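Local structure of Rna-directed RNA polymerase (Infectious pancreatic necrosis virus, 3ZED) at residues Thr156-Arg170 with Gly306-Asn320. The protein probably copies the viral RNA genome as an RNA-dependent RNA polymerase, found both free and covalently attached to the genomic RNA. Sequence-based numbering, arbitrary orientation.
Sequences TLQYGSGSYSGQLNR and GERYTQVDWDKKTRN
Trp314 lays one ring face over Gly162. The Gly162 CA sits 3.7 Å from the centroid of the Trp314 six-membered ring, a CH-pi contact. With CG anti to the backbone N (chi1 -170°), the indole reaches back over strand 157-160, and Gln158 CG packs 3.5 Å from Trp314 CZ3. A water joins Trp314 NE1 to Gly162 O. The Gln158 amide stands almost perpendicular to the indole and donates to Tyr159 O and Gly121 O.

Strands 157-160 and 307-310 pair antiparallel. Just past strand 307-310, Gln311 NE2 donates to Leu157 O (2.7 Å), approaching from above the carbonyl plane. On the face opposite Trp314, Arg308 CG meets the edge of the Tyr159 ring.

Ser163 N-caps helix 164-179. Ser163 OG lies between the backbone N and the carbonyl carbon (chi1 65°); there it accepts from Gly166 N and donates to Asp315 OD1 (2.8 Å), on the anti lone pair. Thr318 OG1 accepts from Ser163 N (3.2 Å), and Thr318 CG2 lies against Ser161 O. Further along, Gln167 NE2 gives a nearly straight bond to Asn320 OD1 (2.9 Å), their amide planes 53° apart. Gln167 NE2 also bonds Leu302 O, and Gln167 OE1 is hydrogen-bonded to His110 NE2. Arg170 runs beside Arg319, whose CD covers one guanidinium face, 3.4 Å from Arg170 NH2. Arg319 itself is salt-bridged to Glu307.

Both segments belong to the palm domain of the birnavirus polymerase family. Strand 157-160 borders strand 299-310 of a mixed sheet, while helix 164-179 packs Leu168 against helix 45-54 and strand 456-459.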
loop_
_atom_site.group_PDB
_atom_site.type_symbol
_atom_site.label_atom_id
_atom_site.label_comp_id
_atom_site.label_asym_id
_atom_site.label_seq_id
_atom_site.Cartn_x
_atom_site.Cartn_y
_atom_site.Cartn_z
ATOM N N THR B 156 0.576 -16.859 -22.973
ATOM C CA THR B 156 -0.719 -16.608 -22.316
ATOM C C THR B 156 -0.796 -15.320 -21.507
ATOM O O THR B 156 -1.907 -14.880 -21.201
ATOM C CB THR B 156 -1.091 -17.788 -21.422
ATOM O OG1 THR B 156 -0.101 -17.910 -20.399
ATOM C CG2 THR B 156 -1.232 -19.092 -22.216
ATOM N N LEU B 157 0.350 -14.718 -21.159
ATOM C CA LEU B 157 0.383 -13.475 -20.401
ATOM C C LEU B 157 0.712 -12.275 -21.299
ATOM O O LEU B 157 1.122 -12.430 -22.443
ATOM C CB LEU B 157 1.391 -13.532 -19.208
ATOM C CG LEU B 157 1.264 -14.674 -18.190
ATOM C CD1 LEU B 157 2.324 -14.566 -17.128
ATOM C CD2 LEU B 157 -0.137 -14.732 -17.545
ATOM N N GLN B 158 0.517 -11.075 -20.760
ATOM C CA GLN B 158 0.861 -9.833 -21.407
ATOM C C GLN B 158 1.124 -8.768 -20.358
ATOM O O GLN B 158 0.242 -8.467 -19.554
ATOM C CB GLN B 158 -0.245 -9.372 -22.383
ATOM C CG GLN B 158 0.081 -8.056 -23.106
ATOM C CD GLN B 158 1.332 -8.164 -23.941
ATOM O OE1 GLN B 158 1.384 -8.924 -24.906
ATOM N NE2 GLN B 158 2.382 -7.440 -23.559
ATOM N N TYR B 159 2.332 -8.195 -20.364
ATOM C CA TYR B 159 2.596 -7.060 -19.497
ATOM C C TYR B 159 2.042 -5.822 -20.190
ATOM O O TYR B 159 2.231 -5.651 -21.403
ATOM C CB TYR B 159 4.082 -6.891 -19.134
ATOM C CG TYR B 159 4.306 -5.673 -18.261
ATOM C CD1 TYR B 159 4.001 -5.698 -16.903
ATOM C CD2 TYR B 159 4.711 -4.459 -18.814
ATOM C CE1 TYR B 159 4.133 -4.561 -16.107
ATOM C CE2 TYR B 159 4.823 -3.308 -18.032
ATOM C CZ TYR B 159 4.549 -3.367 -16.676
ATOM O OH TYR B 159 4.709 -2.249 -15.887
ATOM N N GLY B 160 1.345 -4.993 -19.430
ATOM C CA GLY B 160 0.750 -3.785 -19.971
ATOM C C GLY B 160 -0.284 -3.160 -19.067
ATOM O O GLY B 160 -0.513 -3.642 -17.958
ATOM N N SER B 161 -0.947 -2.100 -19.562
ATOM C CA SER B 161 -1.924 -1.315 -18.816
ATOM C C SER B 161 -3.387 -1.645 -19.230
ATOM O O SER B 161 -4.284 -0.806 -19.093
ATOM C CB SER B 161 -1.617 0.173 -18.970
ATOM O OG SER B 161 -1.435 0.529 -20.332
ATOM N N GLY B 162 -3.612 -2.881 -19.679
ATOM C CA GLY B 162 -4.941 -3.387 -20.035
ATOM C C GLY B 162 -5.753 -2.577 -21.029
ATOM O O GLY B 162 -5.229 -2.127 -22.050
ATOM N N SER B 163 -7.044 -2.406 -20.738
ATOM C CA SER B 163 -7.981 -1.710 -21.625
ATOM C C SER B 163 -9.085 -1.019 -20.843
ATOM O O SER B 163 -9.186 -1.218 -19.634
ATOM C CB SER B 163 -8.600 -2.699 -22.617
ATOM O OG SER B 163 -9.417 -3.672 -21.983
ATOM N N TYR B 164 -9.920 -0.214 -21.531
ATOM C CA TYR B 164 -11.084 0.449 -20.919
ATOM C C TYR B 164 -12.093 -0.615 -20.455
ATOM O O TYR B 164 -12.567 -0.536 -19.332
ATOM C CB TYR B 164 -11.753 1.433 -21.892
ATOM C CG TYR B 164 -11.096 2.795 -21.982
ATOM C CD1 TYR B 164 -11.148 3.688 -20.914
ATOM C CD2 TYR B 164 -10.498 3.224 -23.165
ATOM C CE1 TYR B 164 -10.581 4.958 -21.007
ATOM C CE2 TYR B 164 -9.935 4.493 -23.272
ATOM C CZ TYR B 164 -9.987 5.361 -22.194
ATOM O OH TYR B 164 -9.438 6.610 -22.319
ATOM N N SER B 165 -12.375 -1.634 -21.305
ATOM C CA SER B 165 -13.277 -2.743 -20.975
ATOM C C SER B 165 -12.781 -3.469 -19.707
ATOM O O SER B 165 -13.578 -3.754 -18.804
ATOM C CB SER B 165 -13.390 -3.718 -22.144
ATOM O OG SER B 165 -14.228 -3.219 -23.172
ATOM N N GLY B 166 -11.469 -3.754 -19.667
ATOM C CA GLY B 166 -10.814 -4.373 -18.518
ATOM C C GLY B 166 -11.067 -3.576 -17.246
ATOM O O GLY B 166 -11.549 -4.147 -16.259
ATOM N N GLN B 167 -10.841 -2.217 -17.303
ATOM C CA GLN B 167 -11.052 -1.276 -16.192
ATOM C C GLN B 167 -12.515 -1.229 -15.753
ATOM O O GLN B 167 -12.793 -1.247 -14.556
ATOM C CB GLN B 167 -10.593 0.153 -16.573
ATOM C CG GLN B 167 -9.085 0.328 -16.693
ATOM C CD GLN B 167 -8.726 1.785 -16.745
ATOM O OE1 GLN B 167 -8.706 2.399 -17.807
ATOM N NE2 GLN B 167 -8.475 2.385 -15.593
ATOM N N LEU B 168 -13.447 -1.169 -16.723
ATOM C CA LEU B 168 -14.890 -1.086 -16.474
ATOM C C LEU B 168 -15.426 -2.384 -15.840
ATOM O O LEU B 168 -16.188 -2.310 -14.872
ATOM C CB LEU B 168 -15.640 -0.739 -17.770
ATOM C CG LEU B 168 -15.387 0.688 -18.306
ATOM C CD1 LEU B 168 -15.855 0.834 -19.742
ATOM C CD2 LEU B 168 -16.037 1.740 -17.432
ATOM N N ASN B 169 -14.991 -3.552 -16.348
ATOM C CA ASN B 169 -15.361 -4.857 -15.802
ATOM C C ASN B 169 -14.802 -5.034 -14.389
ATOM O O ASN B 169 -15.462 -5.636 -13.543
ATOM C CB ASN B 169 -14.876 -5.989 -16.701
ATOM C CG ASN B 169 -15.797 -6.222 -17.857
ATOM O OD1 ASN B 169 -16.915 -6.709 -17.697
ATOM N ND2 ASN B 169 -15.355 -5.851 -19.043
ATOM N N ARG B 170 -13.599 -4.479 -14.131
ATOM C CA ARG B 170 -12.971 -4.484 -12.809
ATOM C C ARG B 170 -13.843 -3.720 -11.808
ATOM O O ARG B 170 -14.040 -4.195 -10.685
ATOM C CB ARG B 170 -11.561 -3.880 -12.867
ATOM C CG ARG B 170 -10.850 -3.798 -11.531
ATOM C CD ARG B 170 -10.506 -5.161 -10.973
ATOM N NE ARG B 170 -9.715 -5.052 -9.747
ATOM C CZ ARG B 170 -9.247 -6.093 -9.069
ATOM N NH1 ARG B 170 -9.496 -7.329 -9.481
ATOM N NH2 ARG B 170 -8.545 -5.907 -7.960
ATOM N N GLY B 306 -0.264 -1.198 -14.552
ATOM C CA GLY B 306 0.627 -1.998 -15.392
ATOM C C GLY B 306 0.913 -3.312 -14.693
ATOM O O GLY B 306 1.404 -3.318 -13.566
ATOM N N GLU B 307 0.518 -4.427 -15.301
ATOM C CA GLU B 307 0.688 -5.762 -14.720
ATOM C C GLU B 307 0.817 -6.830 -15.780
ATOM O O GLU B 307 0.564 -6.567 -16.955
ATOM C CB GLU B 307 -0.521 -6.096 -13.835
ATOM C CG GLU B 307 -0.211 -5.886 -12.377
ATOM C CD GLU B 307 -1.402 -5.904 -11.456
ATOM O OE1 GLU B 307 -2.493 -6.345 -11.884
ATOM O OE2 GLU B 307 -1.227 -5.500 -10.285
ATOM N N ARG B 308 1.161 -8.049 -15.357
ATOM C CA ARG B 308 1.256 -9.191 -16.240
ATOM C C ARG B 308 -0.116 -9.860 -16.188
ATOM O O ARG B 308 -0.410 -10.687 -15.317
ATOM C CB ARG B 308 2.459 -10.096 -15.880
ATOM C CG ARG B 308 3.778 -9.406 -16.293
ATOM C CD ARG B 308 5.091 -9.927 -15.730
ATOM N NE ARG B 308 5.404 -9.324 -14.446
ATOM C CZ ARG B 308 6.436 -8.535 -14.174
ATOM N NH1 ARG B 308 7.321 -8.239 -15.109
ATOM N NH2 ARG B 308 6.592 -8.041 -12.965
ATOM N N TYR B 309 -1.003 -9.377 -17.083
ATOM C CA TYR B 309 -2.372 -9.843 -17.237
ATOM C C TYR B 309 -2.452 -11.074 -18.109
ATOM O O TYR B 309 -1.576 -11.307 -18.937
ATOM C CB TYR B 309 -3.230 -8.728 -17.855
ATOM C CG TYR B 309 -3.394 -7.524 -16.958
ATOM C CD1 TYR B 309 -4.163 -7.593 -15.804
ATOM C CD2 TYR B 309 -2.798 -6.308 -17.275
ATOM C CE1 TYR B 309 -4.311 -6.492 -14.965
ATOM C CE2 TYR B 309 -2.947 -5.194 -16.450
ATOM C CZ TYR B 309 -3.717 -5.289 -15.301
ATOM O OH TYR B 309 -3.893 -4.213 -14.467
ATOM N N THR B 310 -3.525 -11.851 -17.947
ATOM C CA THR B 310 -3.823 -13.014 -18.790
ATOM C C THR B 310 -4.380 -12.451 -20.098
ATOM O O THR B 310 -5.299 -11.632 -20.046
ATOM C CB THR B 310 -4.775 -13.952 -18.025
ATOM O OG1 THR B 310 -4.003 -14.633 -17.041
ATOM C CG2 THR B 310 -5.424 -14.973 -18.882
ATOM N N GLN B 311 -3.799 -12.842 -21.261
ATOM C CA GLN B 311 -4.253 -12.391 -22.591
ATOM C C GLN B 311 -5.746 -12.663 -22.808
ATOM O O GLN B 311 -6.468 -11.782 -23.246
ATOM C CB GLN B 311 -3.459 -13.071 -23.709
ATOM C CG GLN B 311 -2.020 -12.579 -23.840
ATOM C CD GLN B 311 -1.276 -13.389 -24.857
ATOM O OE1 GLN B 311 -1.850 -13.954 -25.779
ATOM N NE2 GLN B 311 0.022 -13.465 -24.723
ATOM N N VAL B 312 -6.209 -13.873 -22.454
ATOM C CA VAL B 312 -7.605 -14.299 -22.601
ATOM C C VAL B 312 -8.563 -13.374 -21.785
ATOM O O VAL B 312 -9.694 -13.171 -22.217
ATOM C CB VAL B 312 -7.745 -15.817 -22.259
ATOM C CG1 VAL B 312 -9.120 -16.178 -21.715
ATOM C CG2 VAL B 312 -7.432 -16.668 -23.491
ATOM N N ASP B 313 -8.092 -12.764 -20.683
ATOM C CA ASP B 313 -8.914 -11.871 -19.848
ATOM C C ASP B 313 -8.470 -10.412 -19.930
ATOM O O ASP B 313 -8.842 -9.626 -19.055
ATOM C CB ASP B 313 -8.912 -12.326 -18.373
ATOM C CG ASP B 313 -9.317 -13.774 -18.151
ATOM O OD1 ASP B 313 -10.278 -14.233 -18.812
ATOM O OD2 ASP B 313 -8.659 -14.455 -17.329
ATOM N N TRP B 314 -7.728 -10.027 -21.001
ATOM C CA TRP B 314 -7.261 -8.646 -21.212
ATOM C C TRP B 314 -8.384 -7.612 -21.090
ATOM O O TRP B 314 -8.180 -6.561 -20.477
ATOM C CB TRP B 314 -6.627 -8.525 -22.597
ATOM C CG TRP B 314 -5.910 -7.228 -22.836
ATOM C CD1 TRP B 314 -6.313 -6.210 -23.648
ATOM C CD2 TRP B 314 -4.628 -6.847 -22.317
ATOM N NE1 TRP B 314 -5.380 -5.202 -23.644
ATOM C CE2 TRP B 314 -4.320 -5.573 -22.854
ATOM C CE3 TRP B 314 -3.719 -7.445 -21.426
ATOM C CZ2 TRP B 314 -3.125 -4.896 -22.556
ATOM C CZ3 TRP B 314 -2.549 -6.760 -21.108
ATOM C CH2 TRP B 314 -2.262 -5.500 -21.666
ATOM N N ASP B 315 -9.555 -7.895 -21.693
ATOM C CA ASP B 315 -10.702 -6.984 -21.670
ATOM C C ASP B 315 -11.696 -7.311 -20.533
ATOM O O ASP B 315 -12.759 -6.693 -20.455
ATOM C CB ASP B 315 -11.413 -6.993 -23.042
ATOM C CG ASP B 315 -10.528 -6.521 -24.188
ATOM O OD1 ASP B 315 -9.880 -5.460 -24.042
ATOM O OD2 ASP B 315 -10.483 -7.212 -25.230
ATOM N N LYS B 316 -11.348 -8.249 -19.649
ATOM C CA LYS B 316 -12.217 -8.662 -18.538
ATOM C C LYS B 316 -11.708 -8.135 -17.207
ATOM O O LYS B 316 -12.495 -8.018 -16.267
ATOM C CB LYS B 316 -12.330 -10.203 -18.466
ATOM C CG LYS B 316 -13.039 -10.846 -19.648
ATOM C CD LYS B 316 -12.897 -12.362 -19.614
ATOM C CE LYS B 316 -13.019 -12.997 -20.988
ATOM N NZ LYS B 316 -12.623 -14.427 -20.972
ATOM N N LYS B 317 -10.389 -7.860 -17.105
ATOM C CA LYS B 317 -9.802 -7.420 -15.852
ATOM C C LYS B 317 -8.522 -6.587 -16.030
ATOM O O LYS B 317 -7.485 -7.096 -16.450
ATOM C CB LYS B 317 -9.507 -8.645 -14.958
ATOM C CG LYS B 317 -8.891 -8.333 -13.606
ATOM C CD LYS B 317 -8.185 -9.572 -13.053
ATOM C CE LYS B 317 -7.251 -9.252 -11.913
ATOM N NZ LYS B 317 -6.546 -10.465 -11.421
ATOM N N THR B 318 -8.622 -5.303 -15.686
ATOM C CA THR B 318 -7.512 -4.360 -15.598
ATOM C C THR B 318 -7.601 -3.811 -14.192
ATOM O O THR B 318 -8.616 -3.212 -13.846
ATOM C CB THR B 318 -7.527 -3.254 -16.673
ATOM O OG1 THR B 318 -7.680 -3.805 -17.982
ATOM C CG2 THR B 318 -6.282 -2.336 -16.597
ATOM N N ARG B 319 -6.588 -4.039 -13.367
ATOM C CA ARG B 319 -6.624 -3.504 -12.007
ATOM C C ARG B 319 -6.488 -1.973 -12.067
ATOM O O ARG B 319 -5.834 -1.422 -12.970
ATOM C CB ARG B 319 -5.553 -4.151 -11.108
ATOM C CG ARG B 319 -5.812 -5.644 -10.885
ATOM C CD ARG B 319 -5.547 -6.089 -9.464
ATOM N NE ARG B 319 -4.129 -6.314 -9.190
ATOM C CZ ARG B 319 -3.513 -5.921 -8.078
ATOM N NH1 ARG B 319 -4.180 -5.264 -7.136
ATOM N NH2 ARG B 319 -2.221 -6.173 -7.906
ATOM N N ASN B 320 -7.165 -1.299 -11.142
ATOM C CA ASN B 320 -7.188 0.162 -11.114
ATOM C C ASN B 320 -6.431 0.763 -9.963
ATOM O O ASN B 320 -6.548 0.292 -8.835
ATOM C CB ASN B 320 -8.634 0.657 -11.057
ATOM C CG ASN B 320 -9.429 0.323 -12.291
ATOM O OD1 ASN B 320 -8.984 0.539 -13.404
ATOM N ND2 ASN B 320 -10.635 -0.194 -12.123
HETATM O O HOH W 1 -4.346 -16.220 -21.774
HETATM O O HOH W 2 -5.095 -2.610 -24.574
HETATM O O HOH W 3 -8.827 -2.548 -9.433
#